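Local structure of shikimate dehydrogenase (NADP(+)) (5DZS) at residues 41-46 with 66-71; 72-77 with 94-99; 119-124 with 143-148; 175-180 with 203-208. The protein probably catalyses the reversible NADPH-linked reduction of 3-dehydroshikimate to shikimate, a step of chorismate and aromatic amino acid biosynthesis. One frame throughout, in Å; residues are numbered along the deposited sequence.

Interaction 1: 41-46 with 66-71; sequences EDISKL and ERIMKY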
loop_
_atom_site.group_PDB
_atom_site.type_symbol
_atom_site.label_atom_id
_atom_site.label_comp_id
_atom_site.label_asym_id
_atom_site.label_seq_id
_atom_site.Cartn_x
_atom_site.Cartn_y
_atom_site.Cartn_z
ATOM N N GLU B 41 -2.726 -31.160 5.297
ATOM C CA GLU B 41 -1.430 -31.794 5.527
ATOM C C GLU B 41 -0.296 -31.234 4.658
ATOM O O GLU B 41 0.883 -31.531 4.893
ATOM C CB GLU B 41 -1.526 -33.321 5.361
ATOM C CG GLU B 41 -2.134 -33.832 4.058
ATOM C CD GLU B 41 -3.658 -34.013 4.087
ATOM O OE1 GLU B 41 -4.374 -33.349 4.872
ATOM O OE2 GLU B 41 -4.148 -34.858 3.298
ATOM N N ASP B 42 -0.664 -30.451 3.646
ATOM C CA ASP B 42 0.300 -29.826 2.743
ATOM C C ASP B 42 0.497 -28.330 2.894
ATOM O O ASP B 42 1.347 -27.744 2.215
ATOM C CB ASP B 42 -0.124 -30.092 1.287
ATOM C CG ASP B 42 0.133 -31.510 0.833
ATOM O OD1 ASP B 42 0.856 -32.279 1.521
ATOM O OD2 ASP B 42 -0.386 -31.885 -0.256
ATOM N N ILE B 43 -0.278 -27.671 3.749
ATOM C CA ILE B 43 -0.177 -26.213 3.809
ATOM C C ILE B 43 1.213 -25.699 4.235
ATOM O O ILE B 43 1.622 -24.588 3.801
ATOM C CB ILE B 43 -1.345 -25.605 4.633
ATOM C CG1 ILE B 43 -1.528 -24.099 4.357
ATOM C CG2 ILE B 43 -1.171 -25.893 6.104
ATOM C CD1 ILE B 43 -2.075 -23.771 2.984
ATOM N N SER B 44 1.962 -26.486 5.003
ATOM C CA SER B 44 3.309 -26.084 5.393
ATOM C C SER B 44 4.265 -26.017 4.208
ATOM O O SER B 44 5.337 -25.428 4.317
ATOM C CB SER B 44 3.887 -27.064 6.417
ATOM O OG SER B 44 4.104 -28.325 5.820
ATOM N N LYS B 45 3.858 -26.570 3.059
ATOM C CA LYS B 45 4.713 -26.563 1.870
ATOM C C LYS B 45 4.453 -25.357 0.956
ATOM O O LYS B 45 5.232 -25.096 0.027
ATOM C CB LYS B 45 4.489 -27.850 1.049
ATOM C CG LYS B 45 4.640 -29.153 1.830
ATOM C CD LYS B 45 4.178 -30.372 1.064
ATOM C CE LYS B 45 4.075 -31.568 2.004
ATOM N NZ LYS B 45 3.559 -32.781 1.321
ATOM N N LEU B 46 3.405 -24.591 1.224
ATOM C CA LEU B 46 3.024 -23.505 0.332
ATOM C C LEU B 46 4.097 -22.440 0.188
ATOM O O LEU B 46 4.406 -21.997 -0.917
ATOM C CB LEU B 46 1.698 -22.832 0.749
ATOM C CG LEU B 46 1.231 -21.612 -0.020
ATOM C CD1 LEU B 46 0.757 -22.047 -1.405
ATOM C CD2 LEU B 46 0.093 -20.883 0.668
ATOM N N GLU B 66 -5.597 -17.961 9.454
ATOM C CA GLU B 66 -4.777 -17.840 10.671
ATOM C C GLU B 66 -3.520 -18.704 10.609
ATOM O O GLU B 66 -2.410 -18.237 10.950
ATOM C CB GLU B 66 -5.623 -18.182 11.924
ATOM C CG GLU B 66 -6.825 -17.261 12.070
ATOM C CD GLU B 66 -7.771 -17.554 13.236
ATOM O OE1 GLU B 66 -7.335 -17.996 14.318
ATOM O OE2 GLU B 66 -8.981 -17.296 13.064
ATOM N N ARG B 67 -3.683 -19.958 10.176
ATOM C CA ARG B 67 -2.576 -20.927 10.151
ATOM C C ARG B 67 -1.449 -20.563 9.203
ATOM O O ARG B 67 -0.323 -21.016 9.400
ATOM C CB ARG B 67 -3.045 -22.371 9.874
ATOM C CG ARG B 67 -3.997 -22.925 10.929
ATOM C CD ARG B 67 -3.785 -24.411 11.277
ATOM N NE ARG B 67 -4.029 -25.408 10.225
ATOM C CZ ARG B 67 -3.072 -26.030 9.529
ATOM N NH1 ARG B 67 -3.395 -26.944 8.611
ATOM N NH2 ARG B 67 -1.792 -25.759 9.754
ATOM N N ILE B 68 -1.737 -19.771 8.171
ATOM C CA ILE B 68 -0.703 -19.373 7.238
ATOM C C ILE B 68 0.268 -18.321 7.799
ATOM O O ILE B 68 1.395 -18.195 7.306
ATOM C CB ILE B 68 -1.345 -18.825 5.932
ATOM C CG1 ILE B 68 -0.355 -18.904 4.760
ATOM C CG2 ILE B 68 -1.853 -17.389 6.100
ATOM C CD1 ILE B 68 0.031 -20.308 4.386
ATOM N N MET B 69 -0.142 -17.600 8.837
ATOM C CA MET B 69 0.681 -16.485 9.352
ATOM C C MET B 69 2.075 -16.876 9.774
ATOM O O MET B 69 3.033 -16.129 9.502
ATOM C CB MET B 69 -0.054 -15.748 10.472
ATOM C CG MET B 69 -1.376 -15.153 9.967
ATOM S SD MET B 69 -2.295 -14.155 11.134
ATOM C CE MET B 69 -1.138 -12.839 11.438
ATOM N N LYS B 70 2.226 -18.053 10.377
ATOM C CA LYS B 70 3.549 -18.471 10.862
ATOM C C LYS B 70 4.590 -18.654 9.770
ATOM O O LYS B 70 5.789 -18.668 10.072
ATOM C CB LYS B 70 3.446 -19.759 11.686
ATOM C CG LYS B 70 3.201 -21.025 10.869
ATOM C CD LYS B 70 3.082 -22.257 11.769
ATOM C CE LYS B 70 1.822 -22.231 12.604
ATOM N NZ LYS B 70 0.575 -22.422 11.816
ATOM N N TYR B 71 4.139 -18.749 8.510
ATOM C CA TYR B 71 5.025 -19.005 7.391
ATOM C C TYR B 71 5.440 -17.734 6.690
ATOM O O TYR B 71 6.205 -17.795 5.731
ATOM C CB TYR B 71 4.362 -19.941 6.369
ATOM C CG TYR B 71 3.972 -21.272 6.967
ATOM C CD1 TYR B 71 4.936 -22.237 7.244
ATOM C CD2 TYR B 71 2.656 -21.555 7.281
ATOM C CE1 TYR B 71 4.581 -23.451 7.792
ATOM C CE2 TYR B 71 2.302 -22.776 7.831
ATOM C CZ TYR B 71 3.270 -23.700 8.099
ATOM O OH TYR B 71 2.933 -24.902 8.645
#
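I43 and I68 share nearly the same torsions. In each, CG1 is anti to the backbone N (chi1 -162° in I43, -158° in I68), followed by a bend at chi2. The two side chains meet at about a right angle. CD1 of I68 reaches CG1 of I43 at 4.1 Å. The same methyl touches CD2 of L46 at 3.8 Å, so one branch end of I68 rests against two side chains of 41-46. The other branch of I43 faces R67. In the conformer described, CG2 of I43 lies 3.5 Å from NH1 of R67 and approaches the guanidinium obliquely. R67 is deposited in two conformers, so this touch is tentative. Its NH1 also makes a weak hydrogen bond to K40 O. Further along, OH of Y71 packs against CB of S44 at 3.2 Å, and CA of S44 approaches the ring obliquely. K70 lays its CG over the centre of one face of that ring. NZ of K70 then bonds to R67 O at 2.9 Å, in the carbonyl plane and on a lone pair. V7 of strand 2-8 packs on I43 and L46. No hydrogen bond or salt bridge crosses between 41-46 and 66-71. The two loops of the substrate-binding domain meet here by van der Waals packing, mostly apolar, and the charged ends of K45 and K70 bond within their own segments.

Interaction 2: 72-77 with 94-99; sequences LDFISP and MLYGYN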
loop_
_atom_site.group_PDB
_atom_site.type_symbol
_atom_site.label_atom_id
_atom_site.label_comp_id
_atom_site.label_asym_id
_atom_site.label_seq_id
_atom_site.Cartn_x
_atom_site.Cartn_y
_atom_site.Cartn_z
ATOM N N LEU B 72 4.935 -16.585 7.147
ATOM C CA LEU B 72 5.248 -15.330 6.498
ATOM C C LEU B 72 6.402 -14.585 7.155
ATOM O O LEU B 72 6.684 -14.751 8.348
ATOM C CB LEU B 72 3.980 -14.448 6.472
ATOM C CG LEU B 72 2.734 -15.170 5.972
ATOM C CD1 LEU B 72 1.539 -14.234 5.964
ATOM C CD2 LEU B 72 2.952 -15.773 4.584
ATOM N N ASP B 73 7.088 -13.757 6.370
ATOM C CA ASP B 73 8.196 -13.014 6.849
ATOM C C ASP B 73 7.809 -11.699 7.516
ATOM O O ASP B 73 8.409 -11.316 8.523
ATOM C CB ASP B 73 9.177 -12.774 5.716
ATOM C CG ASP B 73 9.719 -14.064 5.163
ATOM O OD1 ASP B 73 10.619 -14.637 5.857
ATOM O OD2 ASP B 73 9.323 -14.508 4.072
ATOM N N PHE B 74 6.793 -11.029 6.958
ATOM C CA PHE B 74 6.347 -9.756 7.454
ATOM C C PHE B 74 4.836 -9.742 7.400
ATOM O O PHE B 74 4.261 -10.226 6.434
ATOM C CB PHE B 74 6.904 -8.596 6.614
ATOM C CG PHE B 74 8.396 -8.606 6.497
ATOM C CD1 PHE B 74 9.176 -8.204 7.564
ATOM C CD2 PHE B 74 9.017 -9.039 5.325
ATOM C CE1 PHE B 74 10.567 -8.230 7.470
ATOM C CE2 PHE B 74 10.386 -9.041 5.240
ATOM C CZ PHE B 74 11.151 -8.658 6.300
ATOM N N ILE B 75 4.213 -9.213 8.436
ATOM C CA ILE B 75 2.769 -9.082 8.532
ATOM C C ILE B 75 2.381 -7.623 8.728
ATOM O O ILE B 75 2.853 -6.943 9.652
ATOM C CB ILE B 75 2.204 -9.964 9.644
ATOM C CG1 ILE B 75 2.627 -11.428 9.370
ATOM C CG2 ILE B 75 0.691 -9.825 9.694
ATOM C CD1 ILE B 75 2.188 -12.430 10.404
ATOM N N SER B 76 1.546 -7.129 7.823
ATOM C CA SER B 76 1.104 -5.734 7.873
ATOM C C SER B 76 0.320 -5.494 9.169
ATOM O O SER B 76 -0.358 -6.377 9.671
ATOM C CB SER B 76 0.316 -5.462 6.593
ATOM O OG SER B 76 -0.047 -4.104 6.481
ATOM N N PRO B 77 0.398 -4.291 9.762
ATOM C CA PRO B 77 -0.234 -4.038 11.042
ATOM C C PRO B 77 -1.718 -4.329 11.132
ATOM O O PRO B 77 -2.162 -4.810 12.151
ATOM C CB PRO B 77 0.069 -2.560 11.296
ATOM C CG PRO B 77 1.334 -2.290 10.556
ATOM C CD PRO B 77 1.243 -3.160 9.327
ATOM N N MET B 94 10.766 -13.001 -0.084
ATOM C CA MET B 94 10.126 -12.834 1.209
ATOM C C MET B 94 8.622 -12.765 1.000
ATOM O O MET B 94 8.153 -12.344 -0.058
ATOM C CB MET B 94 10.603 -11.543 1.883
ATOM C CG MET B 94 12.084 -11.523 2.188
ATOM S SD MET B 94 12.539 -12.722 3.447
ATOM C CE MET B 94 12.206 -11.775 4.912
ATOM N N LEU B 95 7.872 -13.201 2.005
ATOM C CA LEU B 95 6.414 -13.153 1.965
ATOM C C LEU B 95 5.855 -12.141 2.960
ATOM O O LEU B 95 6.189 -12.172 4.146
ATOM C CB LEU B 95 5.796 -14.531 2.239
ATOM C CG LEU B 95 6.195 -15.609 1.229
ATOM C CD1 LEU B 95 5.563 -16.943 1.634
ATOM C CD2 LEU B 95 5.827 -15.248 -0.179
ATOM N N TYR B 96 4.989 -11.266 2.444
ATOM C CA TYR B 96 4.312 -10.206 3.186
ATOM C C TYR B 96 2.842 -10.522 3.247
ATOM O O TYR B 96 2.213 -10.802 2.205
ATOM C CB TYR B 96 4.483 -8.860 2.480
ATOM C CG TYR B 96 5.905 -8.330 2.460
ATOM C CD1 TYR B 96 6.871 -8.878 1.628
ATOM C CD2 TYR B 96 6.255 -7.251 3.234
ATOM C CE1 TYR B 96 8.162 -8.394 1.638
ATOM C CE2 TYR B 96 7.529 -6.752 3.214
ATOM C CZ TYR B 96 8.477 -7.334 2.434
ATOM O OH TYR B 96 9.779 -6.830 2.388
ATOM N N GLY B 97 2.282 -10.485 4.432
ATOM C CA GLY B 97 0.868 -10.753 4.657
ATOM C C GLY B 97 0.047 -9.511 4.955
ATOM O O GLY B 97 0.461 -8.667 5.776
ATOM N N TYR B 98 -1.140 -9.442 4.348
ATOM C CA TYR B 98 -2.076 -8.341 4.501
ATOM C C TYR B 98 -3.470 -8.887 4.721
ATOM O O TYR B 98 -3.729 -10.077 4.483
ATOM C CB TYR B 98 -2.106 -7.466 3.225
ATOM C CG TYR B 98 -0.770 -6.952 2.775
ATOM C CD1 TYR B 98 0.103 -7.744 2.032
ATOM C CD2 TYR B 98 -0.362 -5.674 3.079
ATOM C CE1 TYR B 98 1.329 -7.281 1.647
ATOM C CE2 TYR B 98 0.860 -5.189 2.635
ATOM C CZ TYR B 98 1.700 -6.016 1.901
ATOM O OH TYR B 98 2.939 -5.543 1.473
ATOM N N ASN B 99 -4.376 -8.031 5.158
ATOM C CA ASN B 99 -5.760 -8.439 5.324
ATOM C C ASN B 99 -6.673 -7.389 4.777
ATOM O O ASN B 99 -6.763 -6.276 5.328
ATOM C CB ASN B 99 -6.070 -8.726 6.775
ATOM C CG ASN B 99 -7.451 -9.326 6.940
ATOM O OD1 ASN B 99 -8.428 -8.788 6.392
ATOM N ND2 ASN B 99 -7.547 -10.411 7.672
#
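D73 grips L95 at both backbone polar atoms. L95 N donates to OD2 of D73 at 2.8 Å, nearly straight at 168°, and OD2 of D73 accepts with its anti lone pair. L95 O in turn accepts from D73 N at 2.9 Å and from F74 N at 3.1 Å. The pairing continues with G97 N to F74 O at 2.8 Å. It ends with S76 N to G97 O, also 2.8 Å and almost linear at 174°. This is short parallel beta pairing. Strand 74-75 is the outermost strand, within this chain, of the six-stranded mixed sheet of the substrate-binding domain, next to strand 94-98. F74 and Y96 point the same way from that sheet. CD2 of F74 sits over one face of the Y96 ring, toward its rim, 3.4 Å from CZ of Y96. The two ring planes are 32° apart. K80 of the second subunit packs on both side chains. CD1 of L72 lies against CA of G97, which has no side chain, at 3.8 Å. The L72 and L95 side chains cross at about a right angle, with CD2 of L72 against CB of L95. At the far end, CB of S76 touches the Y98 ring, while OG of S76 bonds to E78.

Interaction 3: 119-124 with 143-148; sequences KVAVIL and EKLYVS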
loop_
_atom_site.group_PDB
_atom_site.type_symbol
_atom_site.label_atom_id
_atom_site.label_comp_id
_atom_site.label_asym_id
_atom_site.label_seq_id
_atom_site.Cartn_x
_atom_site.Cartn_y
_atom_site.Cartn_z
ATOM N N LYS B 119 -25.704 0.716 17.210
ATOM C CA LYS B 119 -26.589 -0.421 16.962
ATOM C C LYS B 119 -26.178 -1.687 17.712
ATOM O O LYS B 119 -25.169 -1.714 18.413
ATOM C CB LYS B 119 -26.697 -0.678 15.467
ATOM C CG LYS B 119 -27.393 0.465 14.756
ATOM C CD LYS B 119 -27.657 0.152 13.302
ATOM C CE LYS B 119 -28.382 1.317 12.644
ATOM N NZ LYS B 119 -28.527 1.121 11.176
ATOM N N VAL B 120 -27.011 -2.714 17.592
ATOM C CA VAL B 120 -26.761 -4.007 18.216
ATOM C C VAL B 120 -26.552 -4.982 17.072
ATOM O O VAL B 120 -27.370 -5.047 16.151
ATOM C CB VAL B 120 -27.954 -4.479 19.082
ATOM C CG1 VAL B 120 -27.673 -5.853 19.687
ATOM C CG2 VAL B 120 -28.262 -3.466 20.176
ATOM N N ALA B 121 -25.448 -5.724 17.112
ATOM C CA ALA B 121 -25.143 -6.684 16.053
ATOM C C ALA B 121 -24.667 -8.007 16.604
ATOM O O ALA B 121 -24.101 -8.092 17.705
ATOM C CB ALA B 121 -24.099 -6.116 15.100
ATOM N N VAL B 122 -24.908 -9.043 15.811
ATOM C CA VAL B 122 -24.472 -10.378 16.117
ATOM C C VAL B 122 -23.676 -10.879 14.926
ATOM O O VAL B 122 -24.116 -10.751 13.781
ATOM C CB VAL B 122 -25.652 -11.335 16.345
ATOM C CG1 VAL B 122 -25.171 -12.784 16.443
ATOM C CG2 VAL B 122 -26.411 -10.930 17.590
ATOM N N ILE B 123 -22.493 -11.415 15.204
ATOM C CA ILE B 123 -21.673 -12.060 14.183
ATOM C C ILE B 123 -21.795 -13.562 14.389
ATOM O O ILE B 123 -21.610 -14.061 15.510
ATOM C CB ILE B 123 -20.182 -11.704 14.304
ATOM C CG1 ILE B 123 -19.962 -10.211 14.038
ATOM C CG2 ILE B 123 -19.364 -12.553 13.321
ATOM C CD1 ILE B 123 -18.591 -9.710 14.440
ATOM N N LEU B 124 -22.107 -14.282 13.318
ATOM C CA LEU B 124 -22.182 -15.729 13.361
ATOM C C LEU B 124 -20.852 -16.314 12.919
ATOM O O LEU B 124 -20.419 -16.085 11.775
ATOM C CB LEU B 124 -23.267 -16.245 12.425
ATOM C CG LEU B 124 -24.672 -15.692 12.620
ATOM C CD1 LEU B 124 -25.575 -16.229 11.524
ATOM C CD2 LEU B 124 -25.180 -16.050 14.010
ATOM N N GLU B 143 -22.956 -0.376 19.541
ATOM C CA GLU B 143 -23.329 -0.275 20.951
ATOM C C GLU B 143 -23.128 -1.607 21.668
ATOM O O GLU B 143 -22.513 -1.664 22.734
ATOM C CB GLU B 143 -24.790 0.180 21.079
ATOM C CG GLU B 143 -25.289 0.308 22.514
ATOM C CD GLU B 143 -24.544 1.367 23.309
ATOM O OE1 GLU B 143 -24.139 2.401 22.724
ATOM O OE2 GLU B 143 -24.379 1.172 24.531
ATOM N N LYS B 144 -23.639 -2.675 21.062
ATOM C CA LYS B 144 -23.589 -4.011 21.644
ATOM C C LYS B 144 -23.165 -4.991 20.554
ATOM O O LYS B 144 -23.764 -4.994 19.491
ATOM C CB LYS B 144 -24.994 -4.376 22.130
ATOM C CG LYS B 144 -25.119 -5.639 22.970
ATOM C CD LYS B 144 -24.627 -5.432 24.393
ATOM C CE LYS B 144 -25.057 -6.589 25.279
ATOM N NZ LYS B 144 -24.567 -6.459 26.675
ATOM N N LEU B 145 -22.148 -5.810 20.822
ATOM C CA LEU B 145 -21.668 -6.810 19.848
ATOM C C LEU B 145 -21.557 -8.217 20.440
ATOM O O LEU B 145 -20.880 -8.427 21.456
ATOM C CB LEU B 145 -20.302 -6.407 19.284
ATOM C CG LEU B 145 -19.731 -7.357 18.222
ATOM C CD1 LEU B 145 -20.632 -7.417 16.993
ATOM C CD2 LEU B 145 -18.323 -6.952 17.826
ATOM N N TYR B 146 -22.231 -9.172 19.801
ATOM C CA TYR B 146 -22.164 -10.573 20.189
ATOM C C TYR B 146 -21.501 -11.357 19.056
ATOM O O TYR B 146 -21.641 -11.006 17.886
ATOM C CB TYR B 146 -23.555 -11.174 20.382
ATOM C CG TYR B 146 -24.483 -10.495 21.376
ATOM C CD1 TYR B 146 -25.303 -9.443 20.980
ATOM C CD2 TYR B 146 -24.602 -10.959 22.681
ATOM C CE1 TYR B 146 -26.178 -8.833 21.865
ATOM C CE2 TYR B 146 -25.481 -10.361 23.576
ATOM C CZ TYR B 146 -26.261 -9.299 23.162
ATOM O OH TYR B 146 -27.135 -8.707 24.051
ATOM N N VAL B 147 -20.783 -12.414 19.413
ATOM C CA VAL B 147 -20.202 -13.332 18.438
ATOM C C VAL B 147 -20.704 -14.707 18.855
ATOM O O VAL B 147 -20.479 -15.124 19.993
ATOM C CB VAL B 147 -18.666 -13.300 18.426
ATOM C CG1 VAL B 147 -18.124 -14.325 17.441
ATOM C CG2 VAL B 147 -18.174 -11.908 18.068
ATOM N N SER B 148 -21.412 -15.385 17.956
ATOM C CA SER B 148 -21.997 -16.702 18.255
ATOM C C SER B 148 -21.151 -17.856 17.737
ATOM O O SER B 148 -20.707 -17.843 16.592
ATOM C CB SER B 148 -23.401 -16.798 17.660
ATOM O OG SER B 148 -24.067 -17.958 18.129
#
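Y146 lays the edge of its ring along strand 120-124. CG1 of V120 lies in the ring plane at that edge, 4.0 Å from CE1 of Y146. The carbonyl oxygen of A121 is also near the plane, 3.7 Å from CD1 of Y146. CG2 of V122 comes to CD1 of Y146 obliquely at 3.9 Å. The ring is placed there by chi1 of -56°, which sets CG of Y146 beside its own backbone N. On the other side of the sheet, CD1 of L145 meets CB of A121 and CD1 of I123, the latter at 4.0 Å. The backbones run parallel, with strand axes 17° apart. A121 N bonds to K144 O, Y146 N to A121 O, I123 N to Y146 O and S148 N to I123 O. At the start of the pair, K119 O takes two donors: E143 N at 2.8 Å and K144 N at 3.2 Å. The pair belongs to a beta-alpha-beta crossover, strand 120-124, helix 128-139 and strand 144-149. It lies in the parallel six-stranded sheet of the Rossmann-type nucleotide-binding domain. Helix 128-139 covers the side of I123, L145 and V147, with S130, A133 and F137 among the touching residues. Strand 163-166 lies beside strand 144-149 in the sheet, and its I163 and I165 touch Y146. Strand 177-180 bonds to the remaining edge of strand 120-124.

Interaction 4: 175-180 with 203-208; sequences GDIILN and FDILID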
loop_
_atom_site.group_PDB
_atom_site.type_symbol
_atom_site.label_atom_id
_atom_site.label_comp_id
_atom_site.label_asym_id
_atom_site.label_seq_id
_atom_site.Cartn_x
_atom_site.Cartn_y
_atom_site.Cartn_z
ATOM N N GLY B 175 -31.732 -7.729 17.934
ATOM C CA GLY B 175 -30.819 -6.666 17.531
ATOM C C GLY B 175 -31.103 -6.093 16.160
ATOM O O GLY B 175 -32.097 -6.430 15.521
ATOM N N ASP B 176 -30.211 -5.217 15.715
ATOM C CA ASP B 176 -30.330 -4.567 14.413
ATOM C C ASP B 176 -29.765 -5.408 13.278
ATOM O O ASP B 176 -30.434 -5.647 12.276
ATOM C CB ASP B 176 -29.574 -3.235 14.435
ATOM C CG ASP B 176 -30.174 -2.247 15.407
ATOM O OD1 ASP B 176 -31.258 -1.717 15.096
ATOM O OD2 ASP B 176 -29.556 -1.981 16.461
ATOM N N ILE B 177 -28.521 -5.852 13.448
ATOM C CA ILE B 177 -27.792 -6.560 12.404
ATOM C C ILE B 177 -27.332 -7.959 12.781
ATOM O O ILE B 177 -26.841 -8.186 13.889
ATOM C CB ILE B 177 -26.508 -5.768 12.050
ATOM C CG1 ILE B 177 -26.865 -4.395 11.469
ATOM C CG2 ILE B 177 -25.625 -6.547 11.083
ATOM C CD1 ILE B 177 -25.706 -3.418 11.466
ATOM N N ILE B 178 -27.521 -8.896 11.861
ATOM C CA ILE B 178 -26.971 -10.238 12.017
ATOM C C ILE B 178 -26.117 -10.497 10.773
ATOM O O ILE B 178 -26.587 -10.404 9.625
ATOM C CB ILE B 178 -28.037 -11.322 12.292
ATOM C CG1 ILE B 178 -27.360 -12.664 12.616
ATOM C CG2 ILE B 178 -29.031 -11.447 11.144
ATOM C CD1 ILE B 178 -28.317 -13.706 13.167
ATOM N N LEU B 179 -24.856 -10.820 11.023
ATOM C CA LEU B 179 -23.876 -11.025 9.964
ATOM C C LEU B 179 -23.364 -12.466 9.977
ATOM O O LEU B 179 -22.898 -12.976 11.021
ATOM C CB LEU B 179 -22.752 -10.014 10.129
ATOM C CG LEU B 179 -21.634 -10.022 9.062
ATOM C CD1 LEU B 179 -21.031 -8.642 8.882
ATOM C CD2 LEU B 179 -20.555 -11.044 9.378
ATOM N N ASN B 180 -23.487 -13.127 8.832
ATOM C CA ASN B 180 -23.008 -14.493 8.694
ATOM C C ASN B 180 -21.550 -14.567 8.250
ATOM O O ASN B 180 -21.232 -14.261 7.092
ATOM C CB ASN B 180 -23.834 -15.268 7.672
ATOM C CG ASN B 180 -23.316 -16.681 7.484
ATOM O OD1 ASN B 180 -22.942 -17.343 8.452
ATOM N ND2 ASN B 180 -23.270 -17.140 6.240
ATOM N N PHE B 203 -34.042 -9.746 13.926
ATOM C CA PHE B 203 -33.099 -8.753 13.401
ATOM C C PHE B 203 -33.716 -7.998 12.236
ATOM O O PHE B 203 -34.652 -8.489 11.609
ATOM C CB PHE B 203 -31.760 -9.425 13.029
ATOM C CG PHE B 203 -31.039 -9.961 14.227
ATOM C CD1 PHE B 203 -31.372 -11.203 14.749
ATOM C CD2 PHE B 203 -30.094 -9.192 14.890
ATOM C CE1 PHE B 203 -30.752 -11.680 15.893
ATOM C CE2 PHE B 203 -29.464 -9.666 16.025
ATOM C CZ PHE B 203 -29.795 -10.911 16.530
ATOM N N ASP B 204 -33.210 -6.792 11.989
ATOM C CA ASP B 204 -33.695 -5.927 10.905
ATOM C C ASP B 204 -32.874 -6.026 9.621
ATOM O O ASP B 204 -33.414 -5.863 8.523
ATOM C CB ASP B 204 -33.666 -4.459 11.350
ATOM C CG ASP B 204 -34.651 -4.154 12.455
ATOM O OD1 ASP B 204 -35.701 -4.829 12.550
ATOM O OD2 ASP B 204 -34.384 -3.207 13.222
ATOM N N ILE B 205 -31.575 -6.289 9.765
ATOM C CA ILE B 205 -30.653 -6.324 8.623
ATOM C C ILE B 205 -29.829 -7.605 8.641
ATOM O O ILE B 205 -29.293 -7.980 9.686
ATOM C CB ILE B 205 -29.682 -5.125 8.688
ATOM C CG1 ILE B 205 -30.473 -3.805 8.764
ATOM C CG2 ILE B 205 -28.723 -5.137 7.502
ATOM C CD1 ILE B 205 -29.618 -2.589 9.060
ATOM N N LEU B 206 -29.790 -8.300 7.508
ATOM C CA LEU B 206 -28.977 -9.498 7.368
ATOM C C LEU B 206 -27.833 -9.232 6.413
ATOM O O LEU B 206 -28.047 -8.744 5.306
ATOM C CB LEU B 206 -29.764 -10.687 6.815
ATOM C CG LEU B 206 -30.707 -11.450 7.733
ATOM C CD1 LEU B 206 -31.921 -10.603 8.061
ATOM C CD2 LEU B 206 -31.117 -12.748 7.049
ATOM N N ILE B 207 -26.620 -9.564 6.835
ATOM C CA ILE B 207 -25.459 -9.435 5.969
ATOM C C ILE B 207 -24.835 -10.811 5.830
ATOM O O ILE B 207 -24.492 -11.448 6.822
ATOM C CB ILE B 207 -24.426 -8.438 6.529
ATOM C CG1 ILE B 207 -25.076 -7.052 6.654
ATOM C CG2 ILE B 207 -23.189 -8.394 5.634
ATOM C CD1 ILE B 207 -24.216 -6.031 7.362
ATOM N N ASP B 208 -24.704 -11.282 4.597
ATOM C CA ASP B 208 -24.089 -12.588 4.371
ATOM C C ASP B 208 -22.797 -12.390 3.592
ATOM O O ASP B 208 -22.823 -11.846 2.506
ATOM C CB ASP B 208 -25.057 -13.505 3.607
ATOM C CG ASP B 208 -24.659 -14.979 3.683
ATOM O OD1 ASP B 208 -23.543 -15.289 4.172
ATOM O OD2 ASP B 208 -25.481 -15.827 3.276
HETATM O O HOH W 1 -32.129 -1.359 12.413
#
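I178 packs over one face of the F203 ring. Its CB stands 4.0 Å from the ring centroid, close to the ring normal, in a CH-pi contact. The opposite face of the ring is met by the backbone of G175, with N of G175 3.5 Å from CE2 of F203. I178 also has CG2 against CG of L206, the two side chains pointing the same way. The other side of the sheet carries I177, L179, I205 and I207. There CG2 of I177 touches CD1 of I207 at 4.0 Å, and CD1 of L179 touches CG2 of I207. Parallel backbone bonds run between: I178 N to I205 O, I207 N to I178 O and N180 N to I207 O. D176 O accepts from both I205 N and D204 N, the second from above the carbonyl plane. At the C-terminal end, ND2 of N180 donates to OD1 of D208 at 2.8 Å, from 41° above the carboxylate plane. OD1 of N180 bonds to T182, and OD2 of D208 to T216. At the other end, OD1 of D176 and OD2 of D204 are 3.9 Å apart. One water donates to both, at 2.8 Å and 3.0 Å, which probably eases their repulsion. OD2 of D176 accepts from V120 N. The pair belongs to the beta-alpha-beta unit of strand 177-180, helix 197-200 and strand 205-208, in the Rossmann-type parallel sheet. L179 lies near L209, a predicted NADP(+) site. Strand 120-124 bonds to the far edge of 177-180. F218 of helix 217-224 packs on N180, L206 and D208, while M108 and F109 of helix 101-111 pack on I207.

From the N terminus, the four contacts follow one another in series, and none nests in or crosses another. Interaction 1 closes a loop holding helix 46-53 and strand 57-60. Interaction 2 opens at the very next residue and closes over helix 77-82 and strand 87-91. The two touch where CE of M69 meets CD1 of I75 at 3.5 Å, and both belong to the substrate-binding part. Interaction 3 closes over helix 128-139, and interaction 4 over helix 197-200. These two share the parallel sheet of the nucleotide-binding part, where strands 120-124 and 177-180 are neighbours. Interactions 1 and 4 have centres about 33 Å apart.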